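Local coordinates for protein oxidoreductase, Gfo/Idh/MocA family (Vibrio cholerae, PDB 1XEA) that probably uses a nicotinamide dinucleotide cofactor to catalyse an oxidation or reduction, though its specific substrate is not known, at residues 127-132 against 235-240; 146-151 against 225-230; 173-178 against 209-214. All blocks are in the same frame, centred on the assembly; numbering follows the deposited sequence.

Contact 1 of 3, residues 127-132 against 235-240; sequences PLYNQH and YLFDSF
Leu128 of helix 127-132 meets Phe237 with one branch, its CD2 methyl lying 3.7 Å from CE2 of the phenyl ring. CG stands anti to the backbone N (chi1 -175°), which carries the branched end toward the strand, while CB rests 3.5 Å from the carbonyl O of Phe240. A compact branched residue suits this place between a ring and the loop after the strand.

One residue on, Tyr129 lies antiparallel alongside Phe237 so that its CD1 sits above the middle of the phenyl ring, with the two planes inclined at 36°. Beyond this apolar flank the phenol OH of Tyr129 donates to the carbonyl O of Ser239, modelled at a doubtful 2.5 Å, and that oxygen lies at the edge of the tyrosine ring and in its plane. Tyrosine thus offers a ring to Phe237 and a hydroxyl to the loop. CZ of Tyr129 also approaches CD2 of Phe240 at 3.7 Å, and the three rings form an aromatic cluster.

The cluster lies between the helix and the large mixed sheet of the domain that follows the Rossmann fold in Gfo/Idh/MocA oxidoreductases. Strand 235-237 turns Tyr235 and Phe237 to the same side, where Leu133 also touches both side chains.

The side chain of His132 runs nearly at right angles to that of Tyr235, though the ring planes are inclined at only 47°. Histidine suits both neighbours: CB packs 3.9 Å from CE2 of Tyr235, and a water lies 2.7 Å from ND1 of His132 and 2.6 Å from OH of Tyr235, whose side chain is about 7 Å from a bound nickel ion.

Contact 2 of 3, residues 146-151 against 225-230; sequences SLRWEK and HVTASY
Strands 146-151 and 225-230 run antiparallel, their axes 4.6 Å apart at closest approach and 178° between their directions, with paired backbone bonds at Ser146 and Ser229, Arg148 and Thr227, and Glu150 and His225. They are central neighbours in the mixed sheet of the second domain of the Gfo/Idh/MocA fold. Arg148 N gives an almost straight bond to Thr227 O, at 2.7 Å and 173°.

Apolar side chains occupy the face bearing Leu147 and Trp149. There CG2 of Val226 points over the indole of Trp149, 3.7 Å from the centroid of its six-membered ring, a CH-pi contact that suits a small branched residue beside a broad aromatic one. Leu147 CD1 lies 3.8 Å from CB of Ala228, whose lack of bulk admits the leucine. NE1 of the indole finds its partner in Glu224.

The other face is polar. The hydroxyls of Ser146 and Ser229 hydrogen-bond, OG to OG, at 2.9 Å. Arginine and glutamate two residues apart share this face and can pair: Arg148 bends at chi3 (69°), bringing NE to a salt bridge with OE2 of Glu150, 3.1 Å away. The same oxygen pairs with Arg148 of a second subunit, so a salt bridge crosses from this face to that copy. Glu150 OE1 bonds to His152 NE2 and accepts from a water that lies 3.2 Å from ND1 of His225.

Contact 3 of 3, residues 173-178 against 209-214; sequences DSVNLS and TLLHAS
A helix end packed onto a sheet face is the setting here: helix 160-175 stops at Val175, the chain bends through an inverse gamma turn centred on Asn176, and both lie against strand 209-214. Val175 and Leu211 carry the contact, their side chains lying alongside one another and pointing opposite ways.

The rotamer of Val175 turns CG1 to Leu211, 3.3 Å from its CB and also touching the backbone N of His212. The second methyl of Val175, CG2, lies 3.6 Å from His212 O, so the two methyls lie along the backbone from Leu211 to the carbonyl of His212. A close approach to a strand backbone suits valine, whose methyls sit right at the branch.

Leu211, being longer, reaches toward the turn, its CD1 methyl 3.1 Å from the carbonyl O of Val175, the same oxygen that accepts the turn's bond from Leu177 N at 2.7 Å. CD1 of Leu211 comes 3.9 Å from OG of Ser178, a hydroxyl engaged with Thr206 and Trp204, and CD2 of Leu211 meets CD1 of Leu177 more loosely at 4.5 Å. Asn176 turns away from the strand and binds Gln180 N through OD1, which ties the turn to the chain that follows. Trp149 of the adjoining strand also touches Val175. Helices laid over one face of a large open sheet in this way are typical of the second domain of Gfo/Idh/MocA oxidoreductases.

Going from the N terminus, the chain leaves the Rossmann domain's last strand, 117-120, and starts contact 1 in helix 127-132. It then lays down strand 146-152, the first partner of contact 2, and reaches the end of helix 160-175, the first partner of contact 3. The return closes these loops in reverse order: 209-214 closes contact 3, 225-230 closes contact 2 and 235-240 closes contact 1. All three are therefore nested and none cross. Strands 209-216, 146-152, 223-230 and 233-237 are successive neighbours in one sheet, so contact 2 joins its middle, while contacts 1 and 3 fasten helices to it on strands flanking that pair.

Contact 1 of 3, residues 127-132 against 235-240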
loop_
_atom_site.group_PDB
_atom_site.type_symbol
_atom_site.label_atom_id
_atom_site.label_comp_id
_atom_site.label_asym_id
_atom_site.label_seq_id
_atom_site.Cartn_x
_atom_site.Cartn_y
_atom_site.Cartn_z
ATOM N N PRO A 127 -19.459 -9.101 -4.874
ATOM C CA PRO A 127 -19.988 -7.738 -5.023
ATOM C C PRO A 127 -18.999 -6.683 -5.509
ATOM O O PRO A 127 -19.311 -5.931 -6.425
ATOM C CB PRO A 127 -20.577 -7.428 -3.644
ATOM C CG PRO A 127 -19.842 -8.367 -2.714
ATOM C CD PRO A 127 -19.697 -9.628 -3.516
ATOM N N LEU A 128 -17.809 -6.623 -4.927
ATOM C CA LEU A 128 -16.871 -5.619 -5.381
ATOM C C LEU A 128 -16.375 -5.879 -6.800
ATOM O O LEU A 128 -16.102 -4.941 -7.551
ATOM C CB LEU A 128 -15.672 -5.496 -4.429
ATOM C CG LEU A 128 -14.669 -4.367 -4.753
ATOM C CD1 LEU A 128 -15.292 -3.028 -4.438
ATOM C CD2 LEU A 128 -13.397 -4.546 -3.959
ATOM N N TYR A 129 -16.261 -7.137 -7.203
ATOM C CA TYR A 129 -15.767 -7.385 -8.553
ATOM C C TYR A 129 -16.812 -7.191 -9.639
ATOM O O TYR A 129 -16.505 -6.648 -10.694
ATOM C CB TYR A 129 -15.189 -8.794 -8.672
ATOM C CG TYR A 129 -14.068 -9.116 -7.713
ATOM C CD1 TYR A 129 -13.491 -8.128 -6.900
ATOM C CD2 TYR A 129 -13.580 -10.414 -7.623
ATOM C CE1 TYR A 129 -12.455 -8.435 -6.021
ATOM C CE2 TYR A 129 -12.547 -10.737 -6.755
ATOM C CZ TYR A 129 -11.992 -9.751 -5.958
ATOM O OH TYR A 129 -10.975 -10.083 -5.099
ATOM N N ASN A 130 -18.038 -7.640 -9.385
ATOM C CA ASN A 130 -19.103 -7.509 -10.371
ATOM C C ASN A 130 -19.575 -6.068 -10.509
ATOM O O ASN A 130 -20.162 -5.695 -11.525
ATOM C CB ASN A 130 -20.285 -8.411 -10.010
ATOM C CG ASN A 130 -19.921 -9.897 -10.009
ATOM O OD1 ASN A 130 -18.850 -10.298 -10.475
ATOM N ND2 ASN A 130 -20.827 -10.723 -9.490
ATOM N N GLN A 131 -19.319 -5.259 -9.485
ATOM C CA GLN A 131 -19.721 -3.861 -9.507
ATOM C C GLN A 131 -18.887 -3.074 -10.493
ATOM O O GLN A 131 -19.385 -2.168 -11.159
ATOM C CB GLN A 131 -19.563 -3.242 -8.128
ATOM C CG GLN A 131 -19.618 -1.730 -8.144
ATOM C CD GLN A 131 -19.437 -1.136 -6.754
ATOM O OE1 GLN A 131 -19.146 0.063 -6.607
ATOM N NE2 GLN A 131 -19.615 -1.975 -5.716
ATOM N N HIS A 132 -17.613 -3.429 -10.582
ATOM C CA HIS A 132 -16.693 -2.749 -11.475
ATOM C C HIS A 132 -16.524 -3.456 -12.820
ATOM O O HIS A 132 -16.484 -2.805 -13.865
ATOM C CB HIS A 132 -15.335 -2.585 -10.779
ATOM C CG HIS A 132 -15.358 -1.627 -9.627
ATOM N ND1 HIS A 132 -15.312 -0.259 -9.796
ATOM C CD2 HIS A 132 -15.453 -1.837 -8.292
ATOM C CE1 HIS A 132 -15.378 0.331 -8.615
ATOM N NE2 HIS A 132 -15.464 -0.603 -7.686
ATOM N N TYR A 235 -7.452 -3.266 -13.540
ATOM C CA TYR A 235 -7.847 -3.379 -12.128
ATOM C C TYR A 235 -7.039 -4.495 -11.488
ATOM O O TYR A 235 -6.706 -5.481 -12.138
ATOM C CB TYR A 235 -9.312 -3.776 -11.966
ATOM C CG TYR A 235 -10.331 -2.774 -12.421
ATOM C CD1 TYR A 235 -10.652 -2.643 -13.769
ATOM C CD2 TYR A 235 -10.996 -1.962 -11.498
ATOM C CE1 TYR A 235 -11.613 -1.730 -14.191
ATOM C CE2 TYR A 235 -11.956 -1.042 -11.904
ATOM C CZ TYR A 235 -12.260 -0.932 -13.254
ATOM O OH TYR A 235 -13.196 -0.015 -13.667
ATOM N N LEU A 236 -6.753 -4.358 -10.203
ATOM C CA LEU A 236 -6.010 -5.388 -9.493
ATOM C C LEU A 236 -6.537 -5.443 -8.077
ATOM O O LEU A 236 -6.268 -4.553 -7.275
ATOM C CB LEU A 236 -4.519 -5.068 -9.455
ATOM C CG LEU A 236 -3.531 -6.207 -9.145
ATOM C CD1 LEU A 236 -2.222 -5.571 -8.713
ATOM C CD2 LEU A 236 -4.041 -7.124 -8.066
ATOM N N PHE A 237 -7.292 -6.489 -7.768
ATOM C CA PHE A 237 -7.844 -6.640 -6.432
ATOM C C PHE A 237 -6.984 -7.583 -5.599
ATOM O O PHE A 237 -6.739 -8.720 -6.004
ATOM C CB PHE A 237 -9.267 -7.178 -6.504
ATOM C CG PHE A 237 -10.206 -6.304 -7.270
ATOM C CD1 PHE A 237 -10.474 -6.553 -8.609
ATOM C CD2 PHE A 237 -10.855 -5.249 -6.642
ATOM C CE1 PHE A 237 -11.395 -5.766 -9.315
ATOM C CE2 PHE A 237 -11.778 -4.451 -7.334
ATOM C CZ PHE A 237 -12.046 -4.712 -8.670
ATOM N N ASP A 238 -6.526 -7.105 -4.445
ATOM C CA ASP A 238 -5.691 -7.904 -3.542
ATOM C C ASP A 238 -6.546 -8.639 -2.504
ATOM O O ASP A 238 -6.029 -9.355 -1.644
ATOM C CB ASP A 238 -4.669 -7.002 -2.834
ATOM C CG ASP A 238 -5.297 -5.737 -2.294
ATOM O OD1 ASP A 238 -5.775 -4.907 -3.098
ATOM O OD2 ASP A 238 -5.332 -5.562 -1.065
ATOM N N SER A 239 -7.856 -8.442 -2.584
ATOM C CA SER A 239 -8.788 -9.096 -1.682
ATOM C C SER A 239 -10.198 -8.890 -2.235
ATOM O O SER A 239 -10.371 -8.420 -3.363
ATOM C CB SER A 239 -8.699 -8.506 -0.271
ATOM O OG SER A 239 -9.323 -7.243 -0.183
ATOM N N PHE A 240 -11.205 -9.238 -1.446
ATOM C CA PHE A 240 -12.569 -9.057 -1.878
ATOM C C PHE A 240 -13.099 -7.689 -1.461
ATOM O O PHE A 240 -14.191 -7.313 -1.853
ATOM C CB PHE A 240 -13.454 -10.170 -1.304
ATOM C CG PHE A 240 -13.089 -11.542 -1.787
ATOM C CD1 PHE A 240 -12.713 -12.532 -0.884
ATOM C CD2 PHE A 240 -13.062 -11.833 -3.157
ATOM C CE1 PHE A 240 -12.312 -13.788 -1.338
ATOM C CE2 PHE A 240 -12.661 -13.092 -3.625
ATOM C CZ PHE A 240 -12.280 -14.073 -2.715
HETATM O O HOH W 1 -15.026 0.988 -12.178
#

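Contact 2 of 3, residues 146-151 against 225-230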
loop_
_atom_site.group_PDB
_atom_site.type_symbol
_atom_site.label_atom_id
_atom_site.label_comp_id
_atom_site.label_asym_id
_atom_site.label_seq_id
_atom_site.Cartn_x
_atom_site.Cartn_y
_atom_site.Cartn_z
ATOM N N SER A 146 -7.941 -9.310 -20.940
ATOM C CA SER A 146 -7.269 -10.307 -20.118
ATOM C C SER A 146 -7.878 -10.327 -18.714
ATOM O O SER A 146 -8.430 -9.329 -18.244
ATOM C CB SER A 146 -5.757 -10.024 -20.054
ATOM O OG SER A 146 -5.391 -9.328 -18.873
ATOM N N LEU A 147 -7.798 -11.480 -18.065
ATOM C CA LEU A 147 -8.317 -11.654 -16.719
ATOM C C LEU A 147 -7.489 -12.756 -16.057
ATOM O O LEU A 147 -7.454 -13.886 -16.543
ATOM C CB LEU A 147 -9.799 -12.052 -16.748
ATOM C CG LEU A 147 -10.435 -12.410 -15.394
ATOM C CD1 LEU A 147 -10.509 -11.174 -14.521
ATOM C CD2 LEU A 147 -11.810 -13.011 -15.597
ATOM N N ARG A 148 -6.817 -12.420 -14.961
ATOM C CA ARG A 148 -5.980 -13.376 -14.252
ATOM C C ARG A 148 -6.455 -13.556 -12.827
ATOM O O ARG A 148 -6.530 -12.602 -12.049
ATOM C CB ARG A 148 -4.525 -12.901 -14.242
ATOM C CG ARG A 148 -3.585 -13.780 -13.431
ATOM C CD ARG A 148 -2.142 -13.346 -13.619
ATOM N NE ARG A 148 -1.857 -12.057 -13.011
ATOM C CZ ARG A 148 -0.941 -11.203 -13.459
ATOM N NH1 ARG A 148 -0.214 -11.498 -14.534
ATOM N NH2 ARG A 148 -0.753 -10.049 -12.822
ATOM N N TRP A 149 -6.766 -14.793 -12.474
ATOM C CA TRP A 149 -7.225 -15.082 -11.133
ATOM C C TRP A 149 -6.146 -15.907 -10.418
ATOM O O TRP A 149 -5.854 -17.026 -10.819
ATOM C CB TRP A 149 -8.544 -15.853 -11.219
ATOM C CG TRP A 149 -9.388 -15.706 -9.998
ATOM C CD1 TRP A 149 -9.087 -16.141 -8.736
ATOM C CD2 TRP A 149 -10.643 -15.039 -9.903
ATOM N NE1 TRP A 149 -10.074 -15.785 -7.866
ATOM C CE2 TRP A 149 -11.046 -15.107 -8.554
ATOM C CE3 TRP A 149 -11.473 -14.387 -10.827
ATOM C CZ2 TRP A 149 -12.242 -14.545 -8.103
ATOM C CZ3 TRP A 149 -12.658 -13.834 -10.376
ATOM C CH2 TRP A 149 -13.030 -13.918 -9.026
ATOM N N GLU A 150 -5.537 -15.336 -9.384
ATOM C CA GLU A 150 -4.512 -16.020 -8.605
ATOM C C GLU A 150 -5.074 -16.361 -7.221
ATOM O O GLU A 150 -5.701 -15.523 -6.568
ATOM C CB GLU A 150 -3.286 -15.118 -8.429
ATOM C CG GLU A 150 -2.598 -14.710 -9.726
ATOM C CD GLU A 150 -1.369 -13.830 -9.509
ATOM O OE1 GLU A 150 -0.428 -14.271 -8.810
ATOM O OE2 GLU A 150 -1.346 -12.696 -10.042
ATOM N N LYS A 151 -4.858 -17.591 -6.780
ATOM C CA LYS A 151 -5.314 -18.011 -5.466
ATOM C C LYS A 151 -4.218 -18.909 -4.944
ATOM O O LYS A 151 -4.105 -20.062 -5.361
ATOM C CB LYS A 151 -6.623 -18.785 -5.559
ATOM C CG LYS A 151 -7.277 -19.021 -4.211
ATOM C CD LYS A 151 -8.556 -19.833 -4.351
ATOM C CE LYS A 151 -9.310 -19.886 -3.035
ATOM N NZ LYS A 151 -8.468 -20.443 -1.942
ATOM N N HIS A 225 -5.393 -12.850 -5.659
ATOM C CA HIS A 225 -5.347 -11.625 -6.432
ATOM C C HIS A 225 -6.044 -11.752 -7.763
ATOM O O HIS A 225 -5.814 -12.710 -8.497
ATOM C CB HIS A 225 -3.898 -11.235 -6.686
ATOM C CG HIS A 225 -3.116 -10.974 -5.441
ATOM N ND1 HIS A 225 -1.744 -10.853 -5.442
ATOM C CD2 HIS A 225 -3.513 -10.783 -4.160
ATOM C CE1 HIS A 225 -1.327 -10.598 -4.214
ATOM N NE2 HIS A 225 -2.380 -10.550 -3.417
ATOM N N VAL A 226 -6.897 -10.790 -8.085
ATOM C CA VAL A 226 -7.578 -10.814 -9.368
ATOM C C VAL A 226 -7.127 -9.584 -10.160
ATOM O O VAL A 226 -7.128 -8.462 -9.651
ATOM C CB VAL A 226 -9.091 -10.806 -9.191
ATOM C CG1 VAL A 226 -9.765 -10.938 -10.540
ATOM C CG2 VAL A 226 -9.492 -11.922 -8.269
ATOM N N THR A 227 -6.718 -9.820 -11.400
ATOM C CA THR A 227 -6.248 -8.766 -12.276
ATOM C C THR A 227 -7.047 -8.813 -13.551
ATOM O O THR A 227 -7.126 -9.858 -14.198
ATOM C CB THR A 227 -4.787 -8.962 -12.675
ATOM O OG1 THR A 227 -3.958 -8.910 -11.514
ATOM C CG2 THR A 227 -4.364 -7.892 -13.651
ATOM N N ALA A 228 -7.638 -7.685 -13.920
ATOM C CA ALA A 228 -8.428 -7.621 -15.140
ATOM C C ALA A 228 -7.937 -6.483 -16.012
ATOM O O ALA A 228 -7.568 -5.428 -15.512
ATOM C CB ALA A 228 -9.891 -7.413 -14.787
ATOM N N SER A 229 -7.920 -6.673 -17.319
ATOM C CA SER A 229 -7.484 -5.568 -18.144
ATOM C C SER A 229 -8.346 -5.394 -19.380
ATOM O O SER A 229 -8.851 -6.357 -19.957
ATOM C CB SER A 229 -6.021 -5.736 -18.542
ATOM O OG SER A 229 -5.897 -6.591 -19.656
ATOM N N TYR A 230 -8.517 -4.138 -19.763
ATOM C CA TYR A 230 -9.291 -3.764 -20.930
ATOM C C TYR A 230 -8.359 -2.880 -21.725
ATOM O O TYR A 230 -7.148 -2.892 -21.500
ATOM C CB TYR A 230 -10.517 -2.963 -20.513
ATOM C CG TYR A 230 -11.456 -3.704 -19.596
ATOM C CD1 TYR A 230 -11.184 -3.830 -18.233
ATOM C CD2 TYR A 230 -12.624 -4.279 -20.092
ATOM C CE1 TYR A 230 -12.061 -4.506 -17.392
ATOM C CE2 TYR A 230 -13.502 -4.958 -19.258
ATOM C CZ TYR A 230 -13.218 -5.067 -17.915
ATOM O OH TYR A 230 -14.099 -5.724 -17.093
HETATM O O HOH W 2 -3.931 -11.663 -10.323
HETATM O O HOH W 3 0.710 -12.251 -6.876
#

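Contact 3 of 3, residues 173-178 against 209-214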
loop_
_atom_site.group_PDB
_atom_site.type_symbol
_atom_site.label_atom_id
_atom_site.label_comp_id
_atom_site.label_asym_id
_atom_site.label_seq_id
_atom_site.Cartn_x
_atom_site.Cartn_y
_atom_site.Cartn_z
ATOM N N ASP A 173 -12.878 -21.797 -12.722
ATOM C CA ASP A 173 -14.236 -21.444 -13.109
ATOM C C ASP A 173 -14.432 -19.936 -13.188
ATOM O O ASP A 173 -15.013 -19.422 -14.147
ATOM C CB ASP A 173 -15.259 -21.997 -12.118
ATOM C CG ASP A 173 -16.663 -21.450 -12.372
ATOM O OD1 ASP A 173 -17.324 -21.880 -13.336
ATOM O OD2 ASP A 173 -17.110 -20.569 -11.619
ATOM N N SER A 174 -13.961 -19.231 -12.165
ATOM C CA SER A 174 -14.101 -17.781 -12.104
ATOM C C SER A 174 -13.579 -17.077 -13.342
ATOM O O SER A 174 -14.006 -15.974 -13.667
ATOM C CB SER A 174 -13.380 -17.235 -10.870
ATOM O OG SER A 174 -13.929 -17.780 -9.695
ATOM N N VAL A 175 -12.663 -17.731 -14.034
ATOM C CA VAL A 175 -12.062 -17.164 -15.218
ATOM C C VAL A 175 -12.654 -17.741 -16.489
ATOM O O VAL A 175 -12.538 -17.147 -17.554
ATOM C CB VAL A 175 -10.556 -17.432 -15.192
ATOM C CG1 VAL A 175 -9.929 -16.992 -16.477
ATOM C CG2 VAL A 175 -9.920 -16.688 -14.025
ATOM N N ASN A 176 -13.299 -18.900 -16.357
ATOM C CA ASN A 176 -13.901 -19.624 -17.479
ATOM C C ASN A 176 -15.125 -18.924 -18.085
ATOM O O ASN A 176 -16.237 -19.443 -18.063
ATOM C CB ASN A 176 -14.275 -21.028 -17.016
ATOM C CG ASN A 176 -14.508 -21.969 -18.163
ATOM O OD1 ASN A 176 -14.475 -21.565 -19.324
ATOM N ND2 ASN A 176 -14.730 -23.237 -17.854
ATOM N N LEU A 177 -14.890 -17.747 -18.652
ATOM C CA LEU A 177 -15.942 -16.940 -19.242
ATOM C C LEU A 177 -16.225 -17.294 -20.699
ATOM O O LEU A 177 -17.079 -16.681 -21.337
ATOM C CB LEU A 177 -15.550 -15.469 -19.135
ATOM C CG LEU A 177 -15.218 -14.946 -17.734
ATOM C CD1 LEU A 177 -14.448 -13.653 -17.853
ATOM C CD2 LEU A 177 -16.488 -14.755 -16.919
ATOM N N SER A 178 -15.498 -18.270 -21.231
ATOM C CA SER A 178 -15.671 -18.679 -22.623
ATOM C C SER A 178 -16.178 -20.116 -22.731
ATOM O O SER A 178 -16.244 -20.687 -23.823
ATOM C CB SER A 178 -14.336 -18.573 -23.359
ATOM O OG SER A 178 -13.445 -19.597 -22.937
ATOM N N THR A 209 -9.559 -12.227 -25.734
ATOM C CA THR A 209 -9.453 -12.275 -24.288
ATOM C C THR A 209 -8.529 -13.378 -23.808
ATOM O O THR A 209 -8.656 -14.519 -24.228
ATOM C CB THR A 209 -10.831 -12.498 -23.658
ATOM O OG1 THR A 209 -11.748 -11.519 -24.162
ATOM C CG2 THR A 209 -10.743 -12.382 -22.144
ATOM N N LEU A 210 -7.600 -13.041 -22.930
ATOM C CA LEU A 210 -6.700 -14.047 -22.412
ATOM C C LEU A 210 -7.117 -14.363 -20.983
ATOM O O LEU A 210 -7.114 -13.485 -20.114
ATOM C CB LEU A 210 -5.261 -13.542 -22.455
ATOM C CG LEU A 210 -4.188 -14.451 -21.836
ATOM C CD1 LEU A 210 -3.925 -15.678 -22.695
ATOM C CD2 LEU A 210 -2.913 -13.639 -21.677
ATOM N N LEU A 211 -7.499 -15.621 -20.760
ATOM C CA LEU A 211 -7.946 -16.107 -19.455
ATOM C C LEU A 211 -6.807 -16.843 -18.758
ATOM O O LEU A 211 -6.017 -17.527 -19.408
ATOM C CB LEU A 211 -9.158 -17.022 -19.646
ATOM C CG LEU A 211 -10.284 -16.342 -20.430
ATOM C CD1 LEU A 211 -11.521 -17.222 -20.500
ATOM C CD2 LEU A 211 -10.618 -15.034 -19.749
ATOM N N HIS A 212 -6.717 -16.708 -17.439
ATOM C CA HIS A 212 -5.628 -17.344 -16.700
ATOM C C HIS A 212 -5.976 -17.673 -15.253
ATOM O O HIS A 212 -6.364 -16.796 -14.478
ATOM C CB HIS A 212 -4.396 -16.431 -16.734
ATOM C CG HIS A 212 -3.166 -17.027 -16.112
ATOM N ND1 HIS A 212 -1.994 -16.316 -15.959
ATOM C CD2 HIS A 212 -2.920 -18.263 -15.616
ATOM C CE1 HIS A 212 -1.079 -17.087 -15.398
ATOM N NE2 HIS A 212 -1.617 -18.274 -15.180
ATOM N N ALA A 213 -5.824 -18.946 -14.899
ATOM C CA ALA A 213 -6.093 -19.418 -13.543
ATOM C C ALA A 213 -4.758 -19.893 -12.994
ATOM O O ALA A 213 -4.101 -20.740 -13.587
ATOM C CB ALA A 213 -7.103 -20.555 -13.560
ATOM N N SER A 214 -4.375 -19.346 -11.849
ATOM C CA SER A 214 -3.100 -19.651 -11.237
ATOM C C SER A 214 -3.266 -19.998 -9.753
ATOM O O SER A 214 -3.933 -19.286 -8.995
ATOM C CB SER A 214 -2.200 -18.428 -11.432
ATOM O OG SER A 214 -0.992 -18.490 -10.716
#